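Local coordinates for protein L-cysteine S-thiosulfotransferase subunit SoxA (Paracoccus denitrificans, PDB 2C1D) that forms, with SoxX, the heme enzyme that joins thiosulfate to a cysteine of the carrier protein SoxY, passing the electrons to cytochrome c, at residues A[68-73]-A[79-84]; A[85-90]-A[138-143]; A[95-100]-A[111-116]. All blocks are in the same frame, centred on the assembly; numbering follows the deposited sequence.

Interaction 1: residues A[68-73]-A[79-84]; sequences KWNAAM and SCASCH. With HEC (heme c), chain I.
Trp69, near the end of helix 59-70, lays its indole against Cys80, Ala81 and His84 of the CXXCH heme-attachment motif and shows how one flat side chain can serve several neighbours. CB sends the ring off with CG anti to the backbone N (chi1 171°), which turns the indole toward those three residues. Over one face sits Cys80 CB, 3.4 Å from Trp69 CE3, a CH-pi contact to the six-membered ring; Cys80 SG, more oblique to that ring, is bonded covalently to heme CAB. On the pyrrole side Trp69 NE1 touches Ala81 CB at 3.6 Å, while its N-H is given to Gln85 O. At the far end Trp69 CZ2 and CH2 both lie 3.5 Å from His84 CB, and CZ3 comes near heme CMB; the two side chains cross at about a right angle, though their ring planes are only 31° apart. His84 NE2 binds the heme iron at 2.1 Å, with Cys117 as the other axial ligand. Ala81 N also donates to Trp69 O over 3.2 Å. Ser79 caps helix 80-84, its OG accepting from Ser82 N at 3.0 Å. Thus helices 59-70 and 80-84 meet through the indole and the Ala81-Trp69 backbone bond, and the indole also packs against Leu140 and Met137 of helix 132-143.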
loop_
_atom_site.group_PDB
_atom_site.type_symbol
_atom_site.label_atom_id
_atom_site.label_comp_id
_atom_site.label_asym_id
_atom_site.label_seq_id
_atom_site.Cartn_x
_atom_site.Cartn_y
_atom_site.Cartn_z
ATOM N N LYS A 68 27.099 7.194 9.837
ATOM C CA LYS A 68 26.380 7.913 10.874
ATOM C C LYS A 68 26.430 7.153 12.212
ATOM O O LYS A 68 26.468 7.770 13.269
ATOM C CB LYS A 68 24.937 8.207 10.442
ATOM C CG LYS A 68 24.855 9.158 9.228
ATOM C CD LYS A 68 23.479 9.235 8.555
ATOM C CE LYS A 68 23.427 10.440 7.583
ATOM N NZ LYS A 68 22.104 10.608 6.893
ATOM N N TRP A 69 26.471 5.830 12.161
ATOM C CA TRP A 69 26.594 4.990 13.368
ATOM C C TRP A 69 27.930 5.260 14.071
ATOM O O TRP A 69 27.999 5.298 15.300
ATOM C CB TRP A 69 26.478 3.517 12.978
ATOM C CG TRP A 69 26.787 2.500 14.045
ATOM C CD1 TRP A 69 28.023 1.979 14.359
ATOM C CD2 TRP A 69 25.844 1.810 14.864
ATOM N NE1 TRP A 69 27.910 1.049 15.367
ATOM C CE2 TRP A 69 26.584 0.918 15.699
ATOM C CE3 TRP A 69 24.449 1.885 15.022
ATOM C CZ2 TRP A 69 25.979 0.116 16.658
ATOM C CZ3 TRP A 69 23.838 1.073 15.977
ATOM C CH2 TRP A 69 24.604 0.185 16.772
ATOM N N ASN A 70 28.974 5.469 13.268
ATOM C CA ASN A 70 30.320 5.743 13.767
ATOM C C ASN A 70 30.618 7.218 14.030
ATOM O O ASN A 70 31.661 7.535 14.602
ATOM C CB ASN A 70 31.376 5.169 12.808
ATOM C CG ASN A 70 31.404 3.662 12.822
ATOM O OD1 ASN A 70 31.382 3.034 13.893
ATOM N ND2 ASN A 70 31.439 3.061 11.642
ATOM N N ALA A 71 29.725 8.122 13.641
ATOM C CA ALA A 71 30.001 9.552 13.766
ATOM C C ALA A 71 29.722 10.087 15.170
ATOM O O ALA A 71 28.698 9.796 15.787
ATOM C CB ALA A 71 29.206 10.344 12.734
ATOM N N ALA A 72 30.649 10.899 15.654
ATOM C CA ALA A 72 30.502 11.567 16.940
ATOM C C ALA A 72 29.531 12.729 16.806
ATOM O O ALA A 72 29.939 13.890 16.879
ATOM C CB ALA A 72 31.874 12.059 17.435
ATOM N N MET A 73 28.246 12.428 16.631
ATOM C CA MET A 73 27.260 13.459 16.347
ATOM C C MET A 73 26.458 13.910 17.564
ATOM O O MET A 73 25.623 14.793 17.452
ATOM C CB MET A 73 26.349 13.065 15.171
ATOM C CG MET A 73 25.547 11.780 15.265
ATOM S SD MET A 73 25.001 11.196 13.580
ATOM C CE MET A 73 24.139 12.746 12.894
ATOM N N SER A 79 28.778 8.722 19.935
ATOM C CA SER A 79 28.331 7.990 18.758
ATOM C C SER A 79 27.569 6.709 19.148
ATOM O O SER A 79 27.663 6.232 20.296
ATOM C CB SER A 79 29.524 7.617 17.885
ATOM O OG SER A 79 30.303 6.634 18.507
ATOM N N CYS A 80 26.810 6.171 18.188
ATOM C CA CYS A 80 26.142 4.883 18.387
ATOM C C CYS A 80 27.187 3.875 18.824
ATOM O O CYS A 80 27.029 3.169 19.812
ATOM C CB CYS A 80 25.449 4.383 17.099
ATOM S SG CYS A 80 24.292 5.574 16.373
ATOM N N ALA A 81 28.289 3.838 18.102
ATOM C CA ALA A 81 29.307 2.837 18.358
ATOM C C ALA A 81 29.953 2.966 19.728
ATOM O O ALA A 81 30.450 1.976 20.249
ATOM C CB ALA A 81 30.361 2.876 17.281
ATOM N N SER A 82 29.994 4.181 20.280
ATOM C CA SER A 82 30.620 4.432 21.584
ATOM C C SER A 82 29.956 3.598 22.675
ATOM O O SER A 82 30.629 3.202 23.628
ATOM C CB SER A 82 30.653 5.934 21.940
ATOM O OG SER A 82 29.372 6.497 22.161
ATOM N N CYS A 83 28.671 3.281 22.502
ATOM C CA CYS A 83 27.948 2.409 23.426
ATOM C C CYS A 83 27.667 1.011 22.904
ATOM O O CYS A 83 27.704 0.054 23.675
ATOM C CB CYS A 83 26.640 3.046 23.842
ATOM S SG CYS A 83 26.855 4.561 24.807
ATOM N N HIS A 84 27.374 0.882 21.612
ATOM C CA HIS A 84 26.917 -0.404 21.050
ATOM C C HIS A 84 28.010 -1.147 20.309
ATOM O O HIS A 84 27.777 -2.254 19.840
ATOM C CB HIS A 84 25.762 -0.180 20.091
ATOM C CG HIS A 84 24.530 0.323 20.746
ATOM N ND1 HIS A 84 23.821 -0.422 21.662
ATOM C CD2 HIS A 84 23.855 1.483 20.594
ATOM C CE1 HIS A 84 22.767 0.267 22.057
ATOM N NE2 HIS A 84 22.765 1.433 21.427
HETATM FE FE HEC I . 21.245 2.858 21.765
HETATM C CHA HEC I . 18.931 0.558 23.036
HETATM C CHB HEC I . 20.223 2.161 18.658
HETATM C CHC HEC I . 23.273 5.332 20.661
HETATM C CHD HEC I . 22.760 2.961 24.849
HETATM N NA HEC I . 19.857 1.579 21.012
HETATM C C1A HEC I . 19.021 0.716 21.678
HETATM C C2A HEC I . 18.212 0.037 20.710
HETATM C C3A HEC I . 18.571 0.485 19.501
HETATM C C4A HEC I . 19.597 1.487 19.666
HETATM C CMA HEC I . 17.986 0.068 18.147
HETATM C CAA HEC I . 17.139 -1.014 21.057
HETATM C CBA HEC I . 17.864 -2.275 21.484
HETATM C CGA HEC I . 16.955 -3.347 22.066
HETATM O O1A HEC I . 15.852 -3.050 22.579
HETATM O O2A HEC I . 17.406 -4.523 21.999
HETATM N NB HEC I . 21.698 3.593 19.961
HETATM C C1B HEC I . 21.078 3.225 18.789
HETATM C C2B HEC I . 21.477 4.179 17.764
HETATM C C3B HEC I . 22.329 5.053 18.314
HETATM C C4B HEC I . 22.486 4.696 19.717
HETATM C CMB HEC I . 21.045 4.107 16.285
HETATM C CAB HEC I . 23.020 6.258 17.596
HETATM C CBB HEC I . 22.108 7.080 16.990
HETATM N NC HEC I . 22.774 3.930 22.626
HETATM C C1C HEC I . 23.415 4.974 21.998
HETATM C C2C HEC I . 24.362 5.531 22.944
HETATM C C3C HEC I . 24.142 4.958 24.153
HETATM C C4C HEC I . 23.194 3.878 23.934
HETATM C CMC HEC I . 25.161 6.826 22.671
HETATM C CAC HEC I . 24.869 5.247 25.511
HETATM C CBC HEC I . 24.930 6.516 25.973
HETATM N ND HEC I . 20.886 1.894 23.639
HETATM C C1D HEC I . 21.636 2.168 24.781
HETATM C C2D HEC I . 21.029 1.501 25.916
HETATM C C3D HEC I . 19.819 0.769 25.362
HETATM C C4D HEC I . 19.817 1.062 23.938
HETATM C CMD HEC I . 21.475 1.507 27.390
HETATM C CAD HEC I . 18.812 -0.097 26.136
HETATM C CBD HEC I . 19.312 -1.508 26.178
HETATM C CGD HEC I . 18.280 -2.442 26.808
HETATM O O1D HEC I . 18.696 -3.478 27.409
HETATM O O2D HEC I . 17.070 -2.154 26.683
HETATM O O HOH W 1 26.470 8.243 16.043
HETATM O O HOH W 2 32.547 6.376 17.301
#

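Interaction 2: residues A[85-90]-A[138-143]; sequences QGPESM and LSLISL. With HEC (heme c), chain I.
Gly86 O is gripped twice by Ser89, whose OG donates to it at 2.8 Å in the carbonyl plane and whose backbone N donates at 3.1 Å, closing the 3-10 turn 87-89. The doubly held carbonyl is likely to restrain the turn that presents Pro87 to helix 132-143. There the proline ring crosses the Leu140 side chain at about a right angle, with Pro87 CB 3.9 Å from Leu140 CD2. Further along, Met90 CB approaches Ile141 CG2 at 4.2 Å, a looser apolar touch. One water ties the backbones together, donating to Met90 O and to Ile141 O, each at 2.8 Å, so the two carbonyls share a polar bridge beside the apolar pairs. Beyond CB the methionine turns from the helix: a bend at chi2 (-62°) swings the thioether to the heme, where Met90 CE lies 3.7 Å from heme C3A and Met90 SD the same distance from heme CMA. Trp69 packs on Pro87, and Ile141 also touches Val114 of helix 110-122. A loop laid against a later helix and lending a side chain to the porphyrin is consistent with the cytochrome c fold of this domain, in which the chain after the CXXCH motif continues round the heme.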
loop_
_atom_site.group_PDB
_atom_site.type_symbol
_atom_site.label_atom_id
_atom_site.label_comp_id
_atom_site.label_asym_id
_atom_site.label_seq_id
_atom_site.Cartn_x
_atom_site.Cartn_y
_atom_site.Cartn_z
ATOM N N GLN A 85 29.194 -0.533 20.189
ATOM C CA GLN A 85 30.264 -1.038 19.317
ATOM C C GLN A 85 29.782 -1.245 17.863
ATOM O O GLN A 85 29.083 -0.389 17.340
ATOM C CB GLN A 85 30.895 -2.289 19.932
ATOM C CG GLN A 85 31.575 -2.005 21.271
ATOM C CD GLN A 85 30.847 -2.627 22.449
ATOM O OE1 GLN A 85 29.810 -2.126 22.879
ATOM N NE2 GLN A 85 31.408 -3.725 22.989
ATOM N N GLY A 86 30.147 -2.351 17.208
ATOM C CA GLY A 86 29.698 -2.623 15.851
ATOM C C GLY A 86 28.184 -2.695 15.734
ATOM O O GLY A 86 27.486 -2.962 16.721
ATOM N N PRO A 87 27.659 -2.472 14.538
ATOM C CA PRO A 87 26.198 -2.528 14.346
ATOM C C PRO A 87 25.669 -3.960 14.458
ATOM O O PRO A 87 24.460 -4.150 14.628
ATOM C CB PRO A 87 25.999 -1.938 12.950
ATOM C CG PRO A 87 27.289 -2.264 12.210
ATOM C CD PRO A 87 28.386 -2.188 13.284
ATOM N N GLU A 88 26.549 -4.958 14.356
ATOM C CA GLU A 88 26.147 -6.345 14.601
ATOM C C GLU A 88 25.544 -6.544 16.015
ATOM O O GLU A 88 24.920 -7.585 16.289
ATOM C CB GLU A 88 27.278 -7.344 14.319
ATOM C CG GLU A 88 28.503 -7.287 15.246
ATOM C CD GLU A 88 29.569 -6.277 14.805
ATOM O OE1 GLU A 88 29.316 -5.468 13.891
ATOM O OE2 GLU A 88 30.669 -6.294 15.397
ATOM N N SER A 89 25.731 -5.551 16.892
ATOM C CA SER A 89 25.112 -5.516 18.231
ATOM C C SER A 89 23.597 -5.568 18.137
ATOM O O SER A 89 22.918 -5.998 19.069
ATOM C CB SER A 89 25.550 -4.250 18.985
ATOM O OG SER A 89 25.148 -3.057 18.342
ATOM N N MET A 90 23.063 -5.124 16.997
ATOM C CA MET A 90 21.644 -5.157 16.741
ATOM C C MET A 90 21.184 -6.387 15.975
ATOM O O MET A 90 20.065 -6.404 15.464
ATOM C CB MET A 90 21.225 -3.881 16.023
ATOM C CG MET A 90 21.493 -2.611 16.824
ATOM S SD MET A 90 20.544 -2.653 18.362
ATOM C CE MET A 90 21.603 -1.635 19.527
ATOM N N LEU A 138 17.868 2.870 9.922
ATOM C CA LEU A 138 17.002 1.679 9.838
ATOM C C LEU A 138 17.527 0.693 8.818
ATOM O O LEU A 138 17.405 -0.509 9.001
ATOM C CB LEU A 138 15.586 2.033 9.428
ATOM C CG LEU A 138 14.711 2.907 10.317
ATOM C CD1 LEU A 138 13.243 2.581 10.144
ATOM C CD2 LEU A 138 15.099 2.880 11.766
ATOM N N SER A 139 18.090 1.208 7.736
ATOM C CA SER A 139 18.676 0.363 6.687
ATOM C C SER A 139 19.814 -0.467 7.257
ATOM O O SER A 139 19.836 -1.697 7.111
ATOM C CB SER A 139 19.161 1.240 5.510
ATOM O OG SER A 139 18.044 1.828 4.837
ATOM N N LEU A 140 20.738 0.210 7.939
ATOM C CA LEU A 140 21.865 -0.453 8.613
ATOM C C LEU A 140 21.407 -1.494 9.623
ATOM O O LEU A 140 21.887 -2.635 9.621
ATOM C CB LEU A 140 22.764 0.575 9.317
ATOM C CG LEU A 140 23.972 0.037 10.088
ATOM C CD1 LEU A 140 24.983 -0.624 9.148
ATOM C CD2 LEU A 140 24.622 1.153 10.936
ATOM N N ILE A 141 20.436 -1.128 10.457
ATOM C CA ILE A 141 19.964 -2.069 11.479
ATOM C C ILE A 141 19.275 -3.255 10.835
ATOM O O ILE A 141 19.471 -4.412 11.243
ATOM C CB ILE A 141 19.053 -1.344 12.528
ATOM C CG1 ILE A 141 19.910 -0.395 13.363
ATOM C CG2 ILE A 141 18.314 -2.369 13.398
ATOM C CD1 ILE A 141 19.120 0.664 14.123
ATOM N N SER A 142 18.477 -2.989 9.810
ATOM C CA SER A 142 17.696 -4.050 9.157
ATOM C C SER A 142 18.628 -5.089 8.564
ATOM O O SER A 142 18.371 -6.296 8.653
ATOM C CB SER A 142 16.742 -3.493 8.091
ATOM O OG SER A 142 16.009 -4.553 7.466
ATOM N N LEU A 143 19.759 -4.640 8.031
ATOM C CA LEU A 143 20.755 -5.565 7.472
ATOM C C LEU A 143 21.316 -6.573 8.483
ATOM O O LEU A 143 21.779 -7.636 8.109
ATOM C CB LEU A 143 21.931 -4.785 6.869
ATOM C CG LEU A 143 22.909 -5.582 5.969
ATOM C CD1 LEU A 143 22.258 -6.378 4.863
ATOM C CD2 LEU A 143 23.945 -4.680 5.331
HETATM FE FE HEC I . 21.245 2.858 21.765
HETATM C CHA HEC I . 18.931 0.558 23.036
HETATM C CHB HEC I . 20.223 2.161 18.658
HETATM C CHC HEC I . 23.273 5.332 20.661
HETATM C CHD HEC I . 22.760 2.961 24.849
HETATM N NA HEC I . 19.857 1.579 21.012
HETATM C C1A HEC I . 19.021 0.716 21.678
HETATM C C2A HEC I . 18.212 0.037 20.710
HETATM C C3A HEC I . 18.571 0.485 19.501
HETATM C C4A HEC I . 19.597 1.487 19.666
HETATM C CMA HEC I . 17.986 0.068 18.147
HETATM C CAA HEC I . 17.139 -1.014 21.057
HETATM C CBA HEC I . 17.864 -2.275 21.484
HETATM C CGA HEC I . 16.955 -3.347 22.066
HETATM O O1A HEC I . 15.852 -3.050 22.579
HETATM O O2A HEC I . 17.406 -4.523 21.999
HETATM N NB HEC I . 21.698 3.593 19.961
HETATM C C1B HEC I . 21.078 3.225 18.789
HETATM C C2B HEC I . 21.477 4.179 17.764
HETATM C C3B HEC I . 22.329 5.053 18.314
HETATM C C4B HEC I . 22.486 4.696 19.717
HETATM C CMB HEC I . 21.045 4.107 16.285
HETATM C CAB HEC I . 23.020 6.258 17.596
HETATM C CBB HEC I . 22.108 7.080 16.990
HETATM N NC HEC I . 22.774 3.930 22.626
HETATM C C1C HEC I . 23.415 4.974 21.998
HETATM C C2C HEC I . 24.362 5.531 22.944
HETATM C C3C HEC I . 24.142 4.958 24.153
HETATM C C4C HEC I . 23.194 3.878 23.934
HETATM C CMC HEC I . 25.161 6.826 22.671
HETATM C CAC HEC I . 24.869 5.247 25.511
HETATM C CBC HEC I . 24.930 6.516 25.973
HETATM N ND HEC I . 20.886 1.894 23.639
HETATM C C1D HEC I . 21.636 2.168 24.781
HETATM C C2D HEC I . 21.029 1.501 25.916
HETATM C C3D HEC I . 19.819 0.769 25.362
HETATM C C4D HEC I . 19.817 1.062 23.938
HETATM C CMD HEC I . 21.475 1.507 27.390
HETATM C CAD HEC I . 18.812 -0.097 26.136
HETATM C CBD HEC I . 19.312 -1.508 26.178
HETATM C CGD HEC I . 18.280 -2.442 26.808
HETATM O O1D HEC I . 18.696 -3.478 27.409
HETATM O O2D HEC I . 17.070 -2.154 26.683
HETATM O O HOH W 3 18.539 -6.187 13.181
#

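Interaction 3: residues A[95-100]-A[111-116]. With HEC (heme c), chain I.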
loop_
_atom_site.group_PDB
_atom_site.type_symbol
_atom_site.label_atom_id
_atom_site.label_comp_id
_atom_site.label_asym_id
_atom_site.label_seq_id
_atom_site.Cartn_x
_atom_site.Cartn_y
_atom_site.Cartn_z
ATOM N N ALA A 95 14.268 -8.584 12.726
ATOM C CA ALA A 95 13.394 -9.777 12.503
ATOM C C ALA A 95 12.167 -9.866 13.407
ATOM O O ALA A 95 11.155 -10.449 13.000
ATOM C CB ALA A 95 14.167 -11.029 12.616
ATOM N N VAL A 96 12.267 -9.328 14.620
ATOM C CA VAL A 96 11.219 -9.436 15.637
ATOM C C VAL A 96 10.469 -8.107 15.883
ATOM O O VAL A 96 9.695 -7.993 16.845
ATOM C CB VAL A 96 11.776 -10.036 17.000
ATOM C CG1 VAL A 96 12.293 -11.424 16.770
ATOM C CG2 VAL A 96 12.886 -9.165 17.658
ATOM N N MET A 97 10.683 -7.131 14.998
ATOM C CA MET A 97 10.103 -5.781 15.136
ATOM C C MET A 97 8.900 -5.604 14.199
ATOM O O MET A 97 8.851 -6.221 13.134
ATOM C CB MET A 97 11.178 -4.749 14.849
ATOM C CG MET A 97 12.161 -4.592 16.015
ATOM S SD MET A 97 11.434 -3.820 17.519
ATOM C CE MET A 97 11.251 -2.201 16.933
ATOM N N PRO A 98 7.897 -4.800 14.569
ATOM C CA PRO A 98 7.728 -4.159 15.888
ATOM C C PRO A 98 7.416 -5.080 17.070
ATOM O O PRO A 98 6.870 -6.159 16.884
ATOM C CB PRO A 98 6.491 -3.253 15.690
ATOM C CG PRO A 98 6.246 -3.214 14.251
ATOM C CD PRO A 98 6.844 -4.422 13.617
ATOM N N ARG A 99 7.697 -4.600 18.281
ATOM C CA ARG A 99 7.401 -5.366 19.492
ATOM C C ARG A 99 7.073 -4.508 20.716
ATOM O O ARG A 99 7.398 -3.334 20.777
ATOM C CB ARG A 99 8.572 -6.295 19.824
ATOM C CG ARG A 99 9.774 -5.561 20.432
ATOM C CD ARG A 99 11.068 -6.377 20.436
ATOM N NE ARG A 99 12.217 -5.669 21.004
ATOM C CZ ARG A 99 13.410 -6.213 21.177
ATOM N NH1 ARG A 99 13.607 -7.468 20.831
ATOM N NH2 ARG A 99 14.410 -5.498 21.675
ATOM N N VAL A 100 6.451 -5.146 21.704
ATOM C CA VAL A 100 6.283 -4.572 23.038
ATOM C C VAL A 100 7.623 -4.753 23.752
ATOM O O VAL A 100 8.098 -5.857 23.924
ATOM C CB VAL A 100 5.159 -5.292 23.835
ATOM C CG1 VAL A 100 5.048 -4.721 25.279
ATOM C CG2 VAL A 100 3.839 -5.132 23.120
ATOM N N GLU A 111 12.032 3.073 14.621
ATOM C CA GLU A 111 12.186 4.511 14.715
ATOM C C GLU A 111 12.129 4.977 16.185
ATOM O O GLU A 111 12.836 5.904 16.567
ATOM C CB GLU A 111 11.086 5.222 13.908
ATOM C CG GLU A 111 11.209 5.118 12.399
ATOM C CD GLU A 111 10.479 3.932 11.797
ATOM O OE1 GLU A 111 10.374 2.867 12.458
ATOM O OE2 GLU A 111 10.038 4.048 10.637
ATOM N N ASP A 112 11.289 4.341 16.999
ATOM C CA ASP A 112 11.222 4.705 18.411
ATOM C C ASP A 112 12.499 4.333 19.157
ATOM O O ASP A 112 12.919 5.078 20.002
ATOM C CB ASP A 112 10.054 4.048 19.120
ATOM C CG ASP A 112 8.723 4.438 18.543
ATOM O OD1 ASP A 112 8.484 5.649 18.280
ATOM O OD2 ASP A 112 7.845 3.570 18.360
ATOM N N TYR A 113 13.099 3.166 18.902
ATOM C CA TYR A 113 14.362 2.853 19.591
ATOM C C TYR A 113 15.458 3.818 19.172
ATOM O O TYR A 113 16.219 4.306 20.006
ATOM C CB TYR A 113 14.826 1.424 19.308
ATOM C CG TYR A 113 14.123 0.316 20.060
ATOM C CD1 TYR A 113 13.668 -0.819 19.390
ATOM C CD2 TYR A 113 13.954 0.377 21.436
ATOM C CE1 TYR A 113 13.038 -1.843 20.061
ATOM C CE2 TYR A 113 13.334 -0.650 22.135
ATOM C CZ TYR A 113 12.874 -1.759 21.440
ATOM O OH TYR A 113 12.271 -2.779 22.121
ATOM N N VAL A 114 15.547 4.110 17.881
ATOM C CA VAL A 114 16.605 4.985 17.402
ATOM C C VAL A 114 16.419 6.347 18.086
ATOM O O VAL A 114 17.343 6.861 18.672
ATOM C CB VAL A 114 16.610 5.107 15.853
ATOM C CG1 VAL A 114 17.598 6.128 15.399
ATOM C CG2 VAL A 114 16.924 3.734 15.203
ATOM N N ASN A 115 15.212 6.888 18.077
ATOM C CA ASN A 115 15.015 8.209 18.688
ATOM C C ASN A 115 15.151 8.252 20.225
ATOM O O ASN A 115 15.463 9.323 20.805
ATOM C CB ASN A 115 13.693 8.844 18.243
ATOM C CG ASN A 115 13.872 9.750 17.043
ATOM O OD1 ASN A 115 14.974 10.280 16.807
ATOM N ND2 ASN A 115 12.805 9.915 16.257
ATOM N N ALA A 116 14.921 7.139 20.896
ATOM C CA ALA A 116 15.161 7.117 22.340
ATOM C C ALA A 116 16.656 7.377 22.611
ATOM O O ALA A 116 17.014 8.176 23.489
ATOM C CB ALA A 116 14.686 5.812 22.983
HETATM FE FE HEC I . 21.245 2.858 21.765
HETATM C CHA HEC I . 18.931 0.558 23.036
HETATM C CHB HEC I . 20.223 2.161 18.658
HETATM C CHC HEC I . 23.273 5.332 20.661
HETATM C CHD HEC I . 22.760 2.961 24.849
HETATM N NA HEC I . 19.857 1.579 21.012
HETATM C C1A HEC I . 19.021 0.716 21.678
HETATM C C2A HEC I . 18.212 0.037 20.710
HETATM C C3A HEC I . 18.571 0.485 19.501
HETATM C C4A HEC I . 19.597 1.487 19.666
HETATM C CMA HEC I . 17.986 0.068 18.147
HETATM C CAA HEC I . 17.139 -1.014 21.057
HETATM C CBA HEC I . 17.864 -2.275 21.484
HETATM C CGA HEC I . 16.955 -3.347 22.066
HETATM O O1A HEC I . 15.852 -3.050 22.579
HETATM O O2A HEC I . 17.406 -4.523 21.999
HETATM N NB HEC I . 21.698 3.593 19.961
HETATM C C1B HEC I . 21.078 3.225 18.789
HETATM C C2B HEC I . 21.477 4.179 17.764
HETATM C C3B HEC I . 22.329 5.053 18.314
HETATM C C4B HEC I . 22.486 4.696 19.717
HETATM C CMB HEC I . 21.045 4.107 16.285
HETATM C CAB HEC I . 23.020 6.258 17.596
HETATM C CBB HEC I . 22.108 7.080 16.990
HETATM N NC HEC I . 22.774 3.930 22.626
HETATM C C1C HEC I . 23.415 4.974 21.998
HETATM C C2C HEC I . 24.362 5.531 22.944
HETATM C C3C HEC I . 24.142 4.958 24.153
HETATM C C4C HEC I . 23.194 3.878 23.934
HETATM C CMC HEC I . 25.161 6.826 22.671
HETATM C CAC HEC I . 24.869 5.247 25.511
HETATM C CBC HEC I . 24.930 6.516 25.973
HETATM N ND HEC I . 20.886 1.894 23.639
HETATM C C1D HEC I . 21.636 2.168 24.781
HETATM C C2D HEC I . 21.029 1.501 25.916
HETATM C C3D HEC I . 19.819 0.769 25.362
HETATM C C4D HEC I . 19.817 1.062 23.938
HETATM C CMD HEC I . 21.475 1.507 27.390
HETATM C CAD HEC I . 18.812 -0.097 26.136
HETATM C CBD HEC I . 19.312 -1.508 26.178
HETATM C CGD HEC I . 18.280 -2.442 26.808
HETATM O O1D HEC I . 18.696 -3.478 27.409
HETATM O O2D HEC I . 17.070 -2.154 26.683
#
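Arg99 NE donates to Tyr113 OH beside a heme propionate of the cytochrome c domain, a compact example of how an arginine and a tyrosine, bonded to each other, can border a cofactor's carboxylate. The bond is 3.1 Å long and nearly straight, with an N-H...O angle of 166°. The hydroxyl is met by the edge of the guanidinium and lies in its plane, which stands 89° from that of the phenol ring. Arg99 NH2 adds a weak bond to the same hydroxyl and another weak one, 3.0 Å, to heme O1A. The propionate arm runs over one face of the ring: heme CAA is 3.4 Å from Tyr113 CG, and O1A comes equally close to Tyr113 CZ. Closer to the porphyrin, Tyr113 CB rests 3.6 Å from heme CMA. The positive guanidinium probably offsets some of the carboxylate's charge. Met97 makes a Met-aromatic contact at the ring's edge, its SD 3.6 Å from Tyr113 CE1.

Around this shell, Asp101 hydrogen-bonds to the tyrosine hydroxyl as well, and the backbone of Arg99 pairs with Met108 in the two-stranded sheet 99-100 and 107-108, fixing where the arginine starts. A leucine in place of Tyr113 would probably deprive Arg99 NE and Asp101 of their shared partner and leave the propionate arm without the flat ring beneath it. From its strand the arginine reaches across because CG lies between the backbone N and the carbonyl carbon (chi1 75°) and the chain then runs extended from CG as far as NE.

Read from the N terminus, the three contacts tie one heme domain together at successive points along the chain. Interaction 1 comes first, shutting a short loop of five residues between helix 59-70 and helix 80-84. The chain runs straight on into interaction 2, whose larger loop spans 47 residues and brings the segment after the heme-attachment helix onto helix 132-143. Interaction 3 is nested inside that loop, joining strand 99-100 to helix 110-122. Neighbouring contacts also touch: the indole of 68-73 reaches the loop 85-90, and Leu138 and Ile141 of interaction 2 pack on Glu111 and Val114 of interaction 3. Interactions 1 and 3 do not meet directly, yet all three border the same heme.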